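Local coordinates for polyketide synthase PksJ (Bacillus subtilis subsp. subtilis, PDB 4J1Q), which probably uses NADPH to reduce alpha- and beta-keto groups of polyketide intermediates stereoselectively, as a ketoreductase domain of the bacillaene assembly line, at residues 107-112 with 141-146; 334-339 with 381-386; 361-366 with 426-431. All blocks are in the same frame, centred on the assembly; numbering follows the deposited sequence.

Contact 1. Residues 107-112 with 141-146; sequences RIIIQA and TAQVIE
In the beta-alpha-beta unit made of strand 108-115, helix 126-136 and strand 140-147, the two strands lie side by side, pairing Ile109 with Thr141, Ile110 with Ala142, Gln111 with Gln143 and Ala112 with Val144. Their short axes run parallel to within 18° and approach to 4.6 Å. The ladder alternates in the manner of parallel strands: Thr141 N donates to Ile108 O at 2.8 Å, Ile110 N to Thr141 O, Gln143 N to Ile110 O, Ala112 N to Gln143 O, and Ile145 N to Ala112 O at 2.6 Å. CA-H...O contacts, such as that from Ile109 CA to Thr141 O at 3.3 Å, fill the spaces between these bonds.

Parallel strands joined through a helix are the repeating element of Rossmann-like folds; here the unit belongs to the N-terminal half of the protein, consistent with the structural subdomain of polyketide ketoreductases. On one face, helix 126-136 places Phe130 against Ile110, Ala112 and Ala142. The other face carries a row of partly polar side chains beside helix 156-164. There Gln111 and Gln143 extend alongside each other with their amides almost coplanar, and Gln111 NE2 gives a nearly straight bond of 3.1 Å to Gln143 OE1, which lies in the plane of the donor amide. Both amides have further partners: Gln111 OE1 is hydrogen-bonded to His47 NE2, Gln111 NE2 also reaches Leu160 O, and Gln143 NE2 binds Asp163 O, so this buried polar pair is fixed in rotation. Ile145 CD1 lies 3.9 Å from Gln111 NE2. Thr141 keeps OG1 beside its backbone N (chi1 -72°), which puts CG2 anti to that N and 4.1 Å from Ile109 CG1.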
loop_
_atom_site.group_PDB
_atom_site.type_symbol
_atom_site.label_atom_id
_atom_site.label_comp_id
_atom_site.label_asym_id
_atom_site.label_seq_id
_atom_site.Cartn_x
_atom_site.Cartn_y
_atom_site.Cartn_z
ATOM N N ARG A 107 22.101 -18.679 -2.376
ATOM C CA ARG A 107 20.895 -18.306 -1.655
ATOM C C ARG A 107 21.110 -17.385 -0.470
ATOM O O ARG A 107 22.141 -17.414 0.213
ATOM C CB ARG A 107 20.127 -19.539 -1.201
ATOM C CG ARG A 107 19.338 -20.197 -2.309
ATOM C CD ARG A 107 18.373 -21.211 -1.711
ATOM N NE ARG A 107 17.604 -21.903 -2.737
ATOM C CZ ARG A 107 16.464 -21.446 -3.252
ATOM N NH1 ARG A 107 15.923 -20.324 -2.791
ATOM N NH2 ARG A 107 15.845 -22.129 -4.210
ATOM N N ILE A 108 20.099 -16.582 -0.208
ATOM C CA ILE A 108 20.186 -15.688 0.905
ATOM C C ILE A 108 18.844 -15.467 1.581
ATOM O O ILE A 108 17.800 -15.634 0.971
ATOM C CB ILE A 108 20.808 -14.357 0.491
ATOM C CG1 ILE A 108 22.012 -14.617 -0.430
ATOM C CG2 ILE A 108 21.150 -13.538 1.728
ATOM C CD1 ILE A 108 23.074 -13.539 -0.417
ATOM N N ILE A 109 18.909 -15.160 2.872
ATOM C CA ILE A 109 17.740 -14.921 3.682
ATOM C C ILE A 109 17.849 -13.547 4.346
ATOM O O ILE A 109 18.887 -13.213 4.938
ATOM C CB ILE A 109 17.556 -16.014 4.759
ATOM C CG1 ILE A 109 16.222 -15.801 5.476
ATOM C CG2 ILE A 109 18.702 -15.969 5.764
ATOM C CD1 ILE A 109 15.679 -17.021 6.199
ATOM N N ILE A 110 16.839 -12.704 4.108
ATOM C CA ILE A 110 16.662 -11.489 4.891
ATOM C C ILE A 110 15.402 -11.590 5.721
ATOM O O ILE A 110 14.347 -11.952 5.207
ATOM C CB ILE A 110 16.546 -10.236 4.011
ATOM C CG1 ILE A 110 17.451 -10.357 2.796
ATOM C CG2 ILE A 110 16.870 -8.985 4.817
ATOM C CD1 ILE A 110 17.390 -9.146 1.896
ATOM N N GLN A 111 15.517 -11.223 6.992
ATOM C CA GLN A 111 14.377 -11.151 7.876
ATOM C C GLN A 111 14.296 -9.757 8.464
ATOM O O GLN A 111 15.273 -9.255 9.060
ATOM C CB GLN A 111 14.511 -12.158 9.008
ATOM C CG GLN A 111 14.851 -13.560 8.539
ATOM C CD GLN A 111 14.926 -14.545 9.690
ATOM O OE1 GLN A 111 15.760 -14.396 10.582
ATOM N NE2 GLN A 111 14.029 -15.528 9.699
ATOM N N ALA A 112 13.134 -9.135 8.299
ATOM C CA ALA A 112 12.910 -7.811 8.846
ATOM C C ALA A 112 12.145 -7.954 10.126
ATOM O O ALA A 112 11.151 -8.694 10.199
ATOM C CB ALA A 112 12.148 -6.937 7.870
ATOM N N THR A 141 15.223 -15.461 -0.089
ATOM C CA THR A 141 14.090 -15.602 0.802
ATOM C C THR A 141 13.984 -14.340 1.650
ATOM O O THR A 141 14.948 -13.964 2.314
ATOM C CB THR A 141 14.241 -16.825 1.750
ATOM O OG1 THR A 141 14.069 -18.033 1.003
ATOM C CG2 THR A 141 13.170 -16.789 2.845
ATOM N N ALA A 142 12.821 -13.688 1.623
ATOM C CA ALA A 142 12.624 -12.476 2.401
ATOM C C ALA A 142 11.383 -12.561 3.296
ATOM O O ALA A 142 10.271 -12.791 2.816
ATOM C CB ALA A 142 12.555 -11.265 1.490
ATOM N N GLN A 143 11.579 -12.375 4.602
ATOM C CA GLN A 143 10.481 -12.466 5.554
ATOM C C GLN A 143 10.383 -11.200 6.355
ATOM O O GLN A 143 11.383 -10.651 6.786
ATOM C CB GLN A 143 10.645 -13.661 6.514
ATOM C CG GLN A 143 10.503 -15.016 5.847
ATOM C CD GLN A 143 10.980 -16.182 6.721
ATOM O OE1 GLN A 143 11.815 -16.019 7.611
ATOM N NE2 GLN A 143 10.455 -17.370 6.448
ATOM N N VAL A 144 9.155 -10.766 6.589
ATOM C CA VAL A 144 8.936 -9.674 7.505
ATOM C C VAL A 144 8.282 -10.251 8.744
ATOM O O VAL A 144 7.397 -11.096 8.645
ATOM C CB VAL A 144 8.051 -8.592 6.860
ATOM C CG1 VAL A 144 6.857 -9.263 6.212
ATOM C CG2 VAL A 144 7.607 -7.576 7.893
ATOM N N ILE A 145 8.852 -9.935 9.896
ATOM C CA ILE A 145 8.429 -10.531 11.150
ATOM C C ILE A 145 8.051 -9.428 12.125
ATOM O O ILE A 145 8.906 -8.667 12.586
ATOM C CB ILE A 145 9.552 -11.392 11.759
ATOM C CG1 ILE A 145 9.775 -12.652 10.909
ATOM C CG2 ILE A 145 9.229 -11.739 13.209
ATOM C CD1 ILE A 145 11.192 -13.175 10.959
ATOM N N GLU A 146 6.764 -9.349 12.433
ATOM C CA GLU A 146 6.236 -8.278 13.272
ATOM C C GLU A 146 6.150 -8.783 14.711
ATOM O O GLU A 146 5.625 -9.864 14.959
ATOM C CB GLU A 146 4.836 -7.862 12.783
ATOM C CG GLU A 146 4.792 -7.392 11.331
ATOM C CD GLU A 146 3.384 -7.397 10.727
ATOM O OE1 GLU A 146 2.424 -6.887 11.370
ATOM O OE2 GLU A 146 3.245 -7.886 9.584
#

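Contact 2. Residues 334-339 with 381-386; sequences IFFSSV and FNWPLW. With NDP (NADPH dihydro-nicotinamide-adenine-dinucleotide phosphate), chain B.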
loop_
_atom_site.group_PDB
_atom_site.type_symbol
_atom_site.label_atom_id
_atom_site.label_comp_id
_atom_site.label_asym_id
_atom_site.label_seq_id
_atom_site.Cartn_x
_atom_site.Cartn_y
_atom_site.Cartn_z
ATOM N N ILE A 334 -10.308 6.703 1.725
ATOM C CA ILE A 334 -9.981 5.508 0.960
ATOM C C ILE A 334 -8.697 5.687 0.163
ATOM O O ILE A 334 -8.561 6.654 -0.585
ATOM C CB ILE A 334 -11.106 5.160 -0.019
ATOM C CG1 ILE A 334 -12.320 4.572 0.729
ATOM C CG2 ILE A 334 -10.595 4.227 -1.102
ATOM C CD1 ILE A 334 -13.629 4.797 0.002
ATOM N N PHE A 335 -7.740 4.779 0.359
ATOM C CA PHE A 335 -6.488 4.814 -0.402
ATOM C C PHE A 335 -6.649 3.952 -1.648
ATOM O O PHE A 335 -7.061 2.797 -1.555
ATOM C CB PHE A 335 -5.311 4.259 0.427
ATOM C CG PHE A 335 -5.299 4.687 1.861
ATOM C CD1 PHE A 335 -4.775 3.843 2.837
ATOM C CD2 PHE A 335 -5.747 5.941 2.239
ATOM C CE1 PHE A 335 -4.802 4.200 4.180
ATOM C CE2 PHE A 335 -5.778 6.314 3.572
ATOM C CZ PHE A 335 -5.299 5.446 4.547
ATOM N N PHE A 336 -6.163 4.446 -2.775
ATOM C CA PHE A 336 -6.065 3.613 -3.977
ATOM C C PHE A 336 -4.702 2.941 -4.100
ATOM O O PHE A 336 -3.749 3.492 -4.673
ATOM C CB PHE A 336 -6.398 4.417 -5.240
ATOM C CG PHE A 336 -7.881 4.637 -5.437
ATOM C CD1 PHE A 336 -8.798 4.232 -4.461
ATOM C CD2 PHE A 336 -8.359 5.203 -6.608
ATOM C CE1 PHE A 336 -10.153 4.421 -4.643
ATOM C CE2 PHE A 336 -9.712 5.401 -6.793
ATOM C CZ PHE A 336 -10.621 5.001 -5.813
ATOM N N SER A 337 -4.594 1.764 -3.497
ATOM C CA SER A 337 -3.336 1.017 -3.487
ATOM C C SER A 337 -3.376 0.051 -4.669
ATOM O O SER A 337 -4.248 0.150 -5.524
ATOM C CB SER A 337 -3.209 0.258 -2.146
ATOM O OG SER A 337 -2.098 -0.625 -2.128
ATOM N N SER A 338 -2.505 -0.950 -4.669
ATOM C CA SER A 338 -2.353 -1.767 -5.853
ATOM C C SER A 338 -2.131 -3.215 -5.475
ATOM O O SER A 338 -1.572 -3.528 -4.405
ATOM C CB SER A 338 -1.158 -1.282 -6.683
ATOM O OG SER A 338 -0.717 -2.313 -7.546
ATOM N N VAL A 339 -2.493 -4.105 -6.391
ATOM C CA VAL A 339 -2.113 -5.503 -6.255
ATOM C C VAL A 339 -0.583 -5.712 -6.086
ATOM O O VAL A 339 -0.147 -6.635 -5.424
ATOM C CB VAL A 339 -2.717 -6.327 -7.411
ATOM C CG1 VAL A 339 -1.699 -7.279 -8.002
ATOM C CG2 VAL A 339 -3.955 -7.076 -6.918
ATOM N N PHE A 381 -7.643 -0.148 -1.009
ATOM C CA PHE A 381 -8.022 -1.138 -2.015
ATOM C C PHE A 381 -6.760 -1.565 -2.752
ATOM O O PHE A 381 -6.062 -0.721 -3.339
ATOM C CB PHE A 381 -9.039 -0.558 -3.027
ATOM C CG PHE A 381 -10.447 -0.405 -2.485
ATOM C CD1 PHE A 381 -10.810 0.705 -1.732
ATOM C CD2 PHE A 381 -11.416 -1.334 -2.790
ATOM C CE1 PHE A 381 -12.114 0.865 -1.267
ATOM C CE2 PHE A 381 -12.723 -1.189 -2.325
ATOM C CZ PHE A 381 -13.074 -0.082 -1.569
ATOM N N ASN A 382 -6.488 -2.866 -2.782
ATOM C CA ASN A 382 -5.501 -3.361 -3.723
ATOM C C ASN A 382 -6.093 -3.651 -5.095
ATOM O O ASN A 382 -6.708 -4.722 -5.312
ATOM C CB ASN A 382 -4.795 -4.594 -3.175
ATOM C CG ASN A 382 -4.124 -4.328 -1.862
ATOM O OD1 ASN A 382 -4.723 -4.522 -0.787
ATOM N ND2 ASN A 382 -2.865 -3.918 -1.924
ATOM N N TRP A 383 -5.979 -2.663 -5.986
ATOM C CA TRP A 383 -6.603 -2.728 -7.306
ATOM C C TRP A 383 -5.747 -3.512 -8.240
ATOM O O TRP A 383 -4.510 -3.346 -8.255
ATOM C CB TRP A 383 -6.759 -1.339 -7.899
ATOM C CG TRP A 383 -7.800 -0.464 -7.251
ATOM C CD1 TRP A 383 -7.644 0.858 -6.857
ATOM C CD2 TRP A 383 -9.231 -0.771 -7.031
ATOM N NE1 TRP A 383 -8.824 1.363 -6.362
ATOM C CE2 TRP A 383 -9.819 0.437 -6.445
ATOM C CE3 TRP A 383 -10.040 -1.880 -7.244
ATOM C CZ2 TRP A 383 -11.171 0.523 -6.132
ATOM C CZ3 TRP A 383 -11.387 -1.806 -6.871
ATOM C CH2 TRP A 383 -11.948 -0.622 -6.342
ATOM N N PRO A 384 -6.390 -4.290 -9.119
ATOM C CA PRO A 384 -5.665 -4.820 -10.249
ATOM C C PRO A 384 -5.570 -3.776 -11.367
ATOM O O PRO A 384 -6.042 -2.634 -11.216
ATOM C CB PRO A 384 -6.546 -5.974 -10.685
ATOM C CG PRO A 384 -7.941 -5.455 -10.443
ATOM C CD PRO A 384 -7.828 -4.631 -9.177
ATOM N N LEU A 385 -4.998 -4.195 -12.493
ATOM C CA LEU A 385 -4.947 -3.379 -13.712
ATOM C C LEU A 385 -6.367 -3.027 -14.143
ATOM O O LEU A 385 -7.163 -3.925 -14.383
ATOM C CB LEU A 385 -4.243 -4.178 -14.824
ATOM C CG LEU A 385 -3.711 -3.504 -16.099
ATOM C CD1 LEU A 385 -4.791 -3.308 -17.154
ATOM C CD2 LEU A 385 -2.966 -2.203 -15.802
ATOM N N TRP A 386 -6.704 -1.739 -14.161
ATOM C CA TRP A 386 -7.997 -1.299 -14.692
ATOM C C TRP A 386 -8.045 -1.257 -16.199
ATOM O O TRP A 386 -7.107 -0.815 -16.865
ATOM C CB TRP A 386 -8.405 0.060 -14.150
ATOM C CG TRP A 386 -8.866 0.036 -12.720
ATOM C CD1 TRP A 386 -8.102 -0.274 -11.595
ATOM C CD2 TRP A 386 -10.154 0.511 -12.194
ATOM N NE1 TRP A 386 -8.825 -0.077 -10.454
ATOM C CE2 TRP A 386 -10.057 0.430 -10.741
ATOM C CE3 TRP A 386 -11.315 1.012 -12.761
ATOM C CZ2 TRP A 386 -11.134 0.710 -9.917
ATOM C CZ3 TRP A 386 -12.401 1.294 -11.922
ATOM C CH2 TRP A 386 -12.307 1.144 -10.530
HETATM P PA NDP B . -2.450 8.079 -13.188
HETATM O O1A NDP B . -0.925 8.217 -13.258
HETATM O O2A NDP B . -3.361 8.330 -14.349
HETATM O O5B NDP B . -2.974 8.912 -11.930
HETATM C C5B NDP B . -2.074 9.333 -10.902
HETATM C C4B NDP B . -2.306 10.827 -10.741
HETATM O O4B NDP B . -1.601 11.269 -9.579
HETATM C C3B NDP B . -1.680 11.583 -11.903
HETATM O O3B NDP B . -2.788 12.335 -12.471
HETATM C C2B NDP B . -0.649 12.516 -11.272
HETATM O O2B NDP B . -0.801 13.873 -11.789
HETATM C C1B NDP B . -1.041 12.558 -9.806
HETATM N N9A NDP B . 0.204 12.710 -8.996
HETATM C C8A NDP B . 1.391 12.023 -9.156
HETATM N N7A NDP B . 2.274 12.476 -8.184
HETATM C C5A NDP B . 1.596 13.408 -7.379
HETATM C C6A NDP B . 1.958 14.182 -6.279
HETATM N N6A NDP B . 3.224 14.160 -5.751
HETATM N N1A NDP B . 1.037 15.020 -5.721
HETATM C C2A NDP B . -0.207 15.130 -6.247
HETATM N N3A NDP B . -0.559 14.418 -7.339
HETATM C C4A NDP B . 0.307 13.520 -7.902
HETATM O O3 NDP B . -2.744 6.601 -12.611
HETATM P PN NDP B . -4.239 6.107 -12.324
HETATM O O1N NDP B . -4.386 4.903 -13.251
HETATM O O2N NDP B . -5.206 7.274 -12.261
HETATM O O5D NDP B . -4.094 5.537 -10.820
HETATM C C5D NDP B . -4.799 6.090 -9.700
HETATM C C4D NDP B . -4.243 5.424 -8.420
HETATM O O4D NDP B . -4.677 4.047 -8.382
HETATM C C3D NDP B . -2.708 5.391 -8.435
HETATM O O3D NDP B . -2.180 5.707 -7.125
HETATM C C2D NDP B . -2.387 3.985 -8.838
HETATM O O2D NDP B . -1.165 3.588 -8.208
HETATM C C1D NDP B . -3.586 3.151 -8.363
HETATM N N1N NDP B . -3.831 2.007 -9.250
HETATM C C2N NDP B . -4.215 2.177 -10.548
HETATM C C3N NDP B . -4.393 1.073 -11.414
HETATM C C7N NDP B . -4.841 1.294 -12.861
HETATM O O7N NDP B . -5.299 0.329 -13.487
HETATM N N7N NDP B . -4.654 2.489 -13.468
HETATM C C4N NDP B . -4.111 -0.238 -10.948
HETATM C C5N NDP B . -3.685 -0.380 -9.613
HETATM C C6N NDP B . -3.547 0.769 -8.796
HETATM P P2B NDP B . 0.443 14.911 -11.834
HETATM O O1X NDP B . 1.544 14.083 -12.533
HETATM O O2X NDP B . -0.215 16.054 -12.597
HETATM O O3X NDP B . 0.783 15.246 -10.396
#
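Strands 334-338 and 381-383 run parallel but inclined by 45°, closing toward their C-terminal ends, and their ladder begins with a bond of 3.1 Å from Phe381 N to Phe335 O, turns weak at Ser337 N to Phe381 O and at Trp383 N to Ser337 O, and closes with Val339 N on Trp383 O. These are adjacent strands of the Rossmann-fold sheet of the ketoreductase, and the nicotinamide of the cofactor lies at their C-terminal ends.

On the face that bears Phe336, Phe381 and Trp383, the aromatic side chains interlock. Trp383 directs its pyrrole edge at the face of Phe336 in a T-shaped stack, planes at 84°, with NE1 3.4 Å from Phe336 CD1 and displaced toward the rim. The indole is itself sandwiched: Phe381 CB lies over one face and Trp386 CZ2 over the centre of the other. Nearer the start of the strands, Ile334 CG2 meets the edge of the Phe381 ring at CD1, 3.6 Å away.

Asn382 points to the opposite face. With CG set beside its own backbone N (chi1 -58°), ND2 sends a straight bond of 2.8 Å to Ser338 O, approaching from above the carbonyl plane. Its ND2 also serves Asp359 OD2 and its OD1 accepts from Gln429 NE2, which fixes the amide's rotation. Ser337 OG likewise turns to Asp359, while Ser338 OG caps Ser340 N at the start of helix 339-343.

The NADPH nicotinamide rests against this end of the sheet. Ser338 CB packs on C6N at 3.8 Å, and Trp386 N binds the carboxamide O7N at 2.6 Å. Pro384 O comes within 3.1 Å of C4N, the carbon that carries the hydride.

Contact 3. Residues 361-366 with 426-431; sequences FAEYRR and DKPQVF
The guanidinium of Arg366 has Pro428 on one face, with Pro428 CA 3.6 Å above the plane and over its centre, and the Asp426 carbonyl at its edge. Arg366 NH1 is modelled 2.4 Å from Asp426 O, a hydrogen bond too short to be taken at face value. Asp426 OD1 stands well out of the guanidinium plane, 3.2 Å from Arg366 NH2, so this salt bridge is one of charge alone, with no N-H aimed at the oxygen. A bend at chi2 (-147°) brings the arginine across the proline at about a right angle, and CD lies 3.7 Å from Pro428 CG.

The arrangement seats the turn between helix 412-425 and strand 429-435 against helix 349-370, one of the helices flanking the Rossmann sheet. Asp426 is the first residue to leave helix 412-425, with positive phi, and Pro428 is tied by its backbone to Ser380 on the neighbouring strand. One turn back along helix 349-370, Ala362 CB lies 3.2 Å from Pro428 O and also packs on Pro428 CB. Glu363, exposed at the surface, brings OE2 to 3.6 Å from Pro428 CG, the two side chains crossing at a slant.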
loop_
_atom_site.group_PDB
_atom_site.type_symbol
_atom_site.label_atom_id
_atom_site.label_comp_id
_atom_site.label_asym_id
_atom_site.label_seq_id
_atom_site.Cartn_x
_atom_site.Cartn_y
_atom_site.Cartn_z
ATOM N N PHE A 361 -1.088 1.631 6.686
ATOM C CA PHE A 361 -1.659 2.859 7.235
ATOM C C PHE A 361 -3.162 2.749 7.514
ATOM O O PHE A 361 -3.674 3.338 8.473
ATOM C CB PHE A 361 -1.363 4.028 6.293
ATOM C CG PHE A 361 -1.450 5.377 6.951
ATOM C CD1 PHE A 361 -0.403 5.859 7.725
ATOM C CD2 PHE A 361 -2.588 6.156 6.814
ATOM C CE1 PHE A 361 -0.501 7.094 8.362
ATOM C CE2 PHE A 361 -2.696 7.375 7.465
ATOM C CZ PHE A 361 -1.647 7.852 8.226
ATOM N N ALA A 362 -3.874 1.998 6.676
ATOM C CA ALA A 362 -5.323 1.827 6.847
ATOM C C ALA A 362 -5.654 1.296 8.241
ATOM O O ALA A 362 -6.590 1.780 8.894
ATOM C CB ALA A 362 -5.917 0.924 5.769
ATOM N N GLU A 363 -4.935 0.266 8.671
ATOM C CA GLU A 363 -5.150 -0.275 10.010
ATOM C C GLU A 363 -4.730 0.725 11.082
ATOM O O GLU A 363 -5.408 0.881 12.098
ATOM C CB GLU A 363 -4.423 -1.613 10.210
ATOM C CG GLU A 363 -4.871 -2.372 11.456
ATOM C CD GLU A 363 -6.266 -2.988 11.332
ATOM O OE1 GLU A 363 -6.364 -4.148 10.877
ATOM O OE2 GLU A 363 -7.262 -2.337 11.727
ATOM N N TYR A 364 -3.611 1.397 10.845
ATOM C CA TYR A 364 -3.100 2.362 11.799
ATOM C C TYR A 364 -4.059 3.543 11.990
ATOM O O TYR A 364 -4.250 4.016 13.109
ATOM C CB TYR A 364 -1.722 2.836 11.367
ATOM C CG TYR A 364 -1.322 4.166 11.934
ATOM C CD1 TYR A 364 -0.869 4.287 13.251
ATOM C CD2 TYR A 364 -1.344 5.303 11.141
ATOM C CE1 TYR A 364 -0.481 5.512 13.761
ATOM C CE2 TYR A 364 -0.969 6.532 11.641
ATOM C CZ TYR A 364 -0.530 6.635 12.943
ATOM O OH TYR A 364 -0.120 7.872 13.393
ATOM N N ARG A 365 -4.703 3.977 10.913
ATOM C CA ARG A 365 -5.699 5.031 11.025
ATOM C C ARG A 365 -6.944 4.587 11.807
ATOM O O ARG A 365 -7.463 5.342 12.633
ATOM C CB ARG A 365 -6.079 5.615 9.664
ATOM C CG ARG A 365 -6.360 7.109 9.719
ATOM C CD ARG A 365 -6.723 7.676 8.358
ATOM N NE ARG A 365 -8.162 7.728 8.161
ATOM C CZ ARG A 365 -8.945 8.731 8.551
ATOM N NH1 ARG A 365 -8.435 9.813 9.133
ATOM N NH2 ARG A 365 -10.243 8.648 8.342
ATOM N N ARG A 366 -7.391 3.353 11.589
ATOM C CA ARG A 366 -8.577 2.844 12.296
ATOM C C ARG A 366 -8.379 2.874 13.805
ATOM O O ARG A 366 -9.279 3.236 14.550
ATOM C CB ARG A 366 -8.935 1.422 11.849
ATOM C CG ARG A 366 -9.234 1.309 10.371
ATOM C CD ARG A 366 -10.287 0.257 10.102
ATOM N NE ARG A 366 -10.993 0.546 8.848
ATOM C CZ ARG A 366 -11.745 -0.333 8.190
ATOM N NH1 ARG A 366 -11.929 -1.543 8.687
ATOM N NH2 ARG A 366 -12.320 0.001 7.042
ATOM N N ASP A 426 -16.301 -2.953 5.210
ATOM C CA ASP A 426 -15.656 -2.146 6.261
ATOM C C ASP A 426 -14.359 -2.713 6.808
ATOM O O ASP A 426 -14.020 -2.495 7.969
ATOM C CB ASP A 426 -16.610 -1.814 7.413
ATOM C CG ASP A 426 -16.231 -0.510 8.121
ATOM O OD1 ASP A 426 -15.443 0.274 7.565
ATOM O OD2 ASP A 426 -16.707 -0.260 9.236
ATOM N N LYS A 427 -13.578 -3.325 5.932
ATOM C CA LYS A 427 -12.266 -3.831 6.300
ATOM C C LYS A 427 -11.236 -2.834 5.848
ATOM O O LYS A 427 -11.463 -2.092 4.896
ATOM C CB LYS A 427 -12.028 -5.177 5.632
ATOM C CG LYS A 427 -12.937 -6.270 6.152
ATOM C CD LYS A 427 -12.814 -7.524 5.306
ATOM C CE LYS A 427 -13.707 -8.653 5.810
ATOM N NZ LYS A 427 -13.284 -9.156 7.139
ATOM N N PRO A 428 -10.127 -2.758 6.572
ATOM C CA PRO A 428 -9.091 -1.778 6.256
ATOM C C PRO A 428 -8.456 -2.057 4.890
ATOM O O PRO A 428 -7.859 -1.169 4.285
ATOM C CB PRO A 428 -8.053 -1.999 7.359
ATOM C CG PRO A 428 -8.786 -2.708 8.468
ATOM C CD PRO A 428 -9.823 -3.542 7.786
ATOM N N GLN A 429 -8.531 -3.297 4.435
ATOM C CA GLN A 429 -7.820 -3.690 3.238
ATOM C C GLN A 429 -8.623 -4.685 2.435
ATOM O O GLN A 429 -8.981 -5.763 2.929
ATOM C CB GLN A 429 -6.459 -4.299 3.610
ATOM C CG GLN A 429 -5.365 -4.054 2.595
ATOM C CD GLN A 429 -4.125 -4.873 2.907
ATOM O OE1 GLN A 429 -3.717 -4.980 4.066
ATOM N NE2 GLN A 429 -3.550 -5.490 1.887
ATOM N N VAL A 430 -8.807 -4.367 1.165
ATOM C CA VAL A 430 -9.556 -5.216 0.267
ATOM C C VAL A 430 -8.703 -5.409 -0.976
ATOM O O VAL A 430 -8.258 -4.451 -1.596
ATOM C CB VAL A 430 -10.887 -4.528 -0.133
ATOM C CG1 VAL A 430 -11.514 -5.221 -1.340
ATOM C CG2 VAL A 430 -11.865 -4.535 1.040
ATOM N N PHE A 431 -8.463 -6.648 -1.330
ATOM C CA PHE A 431 -7.650 -6.959 -2.488
ATOM C C PHE A 431 -8.572 -7.384 -3.625
ATOM O O PHE A 431 -9.305 -8.346 -3.495
ATOM C CB PHE A 431 -6.677 -8.078 -2.137
ATOM C CG PHE A 431 -5.950 -8.653 -3.306
ATOM C CD1 PHE A 431 -4.590 -8.604 -3.360
ATOM C CD2 PHE A 431 -6.620 -9.323 -4.307
ATOM C CE1 PHE A 431 -3.897 -9.186 -4.403
ATOM C CE2 PHE A 431 -5.945 -9.849 -5.390
ATOM C CZ PHE A 431 -4.572 -9.779 -5.435
#

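How the contacts relate
Contact 1 closes before the other two open along the chain, and its centre lies about 25 Å from that of contact 2 and 24 Å from that of contact 3; it belongs to the N-terminal half, away from the cofactor. Contacts 2 and 3 are interleaved in sequence, with centres about 13 Å apart, and touch directly: Val430 is probably hydrogen-bonded to Asn382, Phe431 packs on Val339, and Ala362 on Phe335. Helix 349-370 is followed in the chain by strand 377-383, which stands between strands 332-338 and 429-435, with the helix packed beside them. The layout is consistent with two Rossmann-like halves in one chain, NADPH being bound in the second.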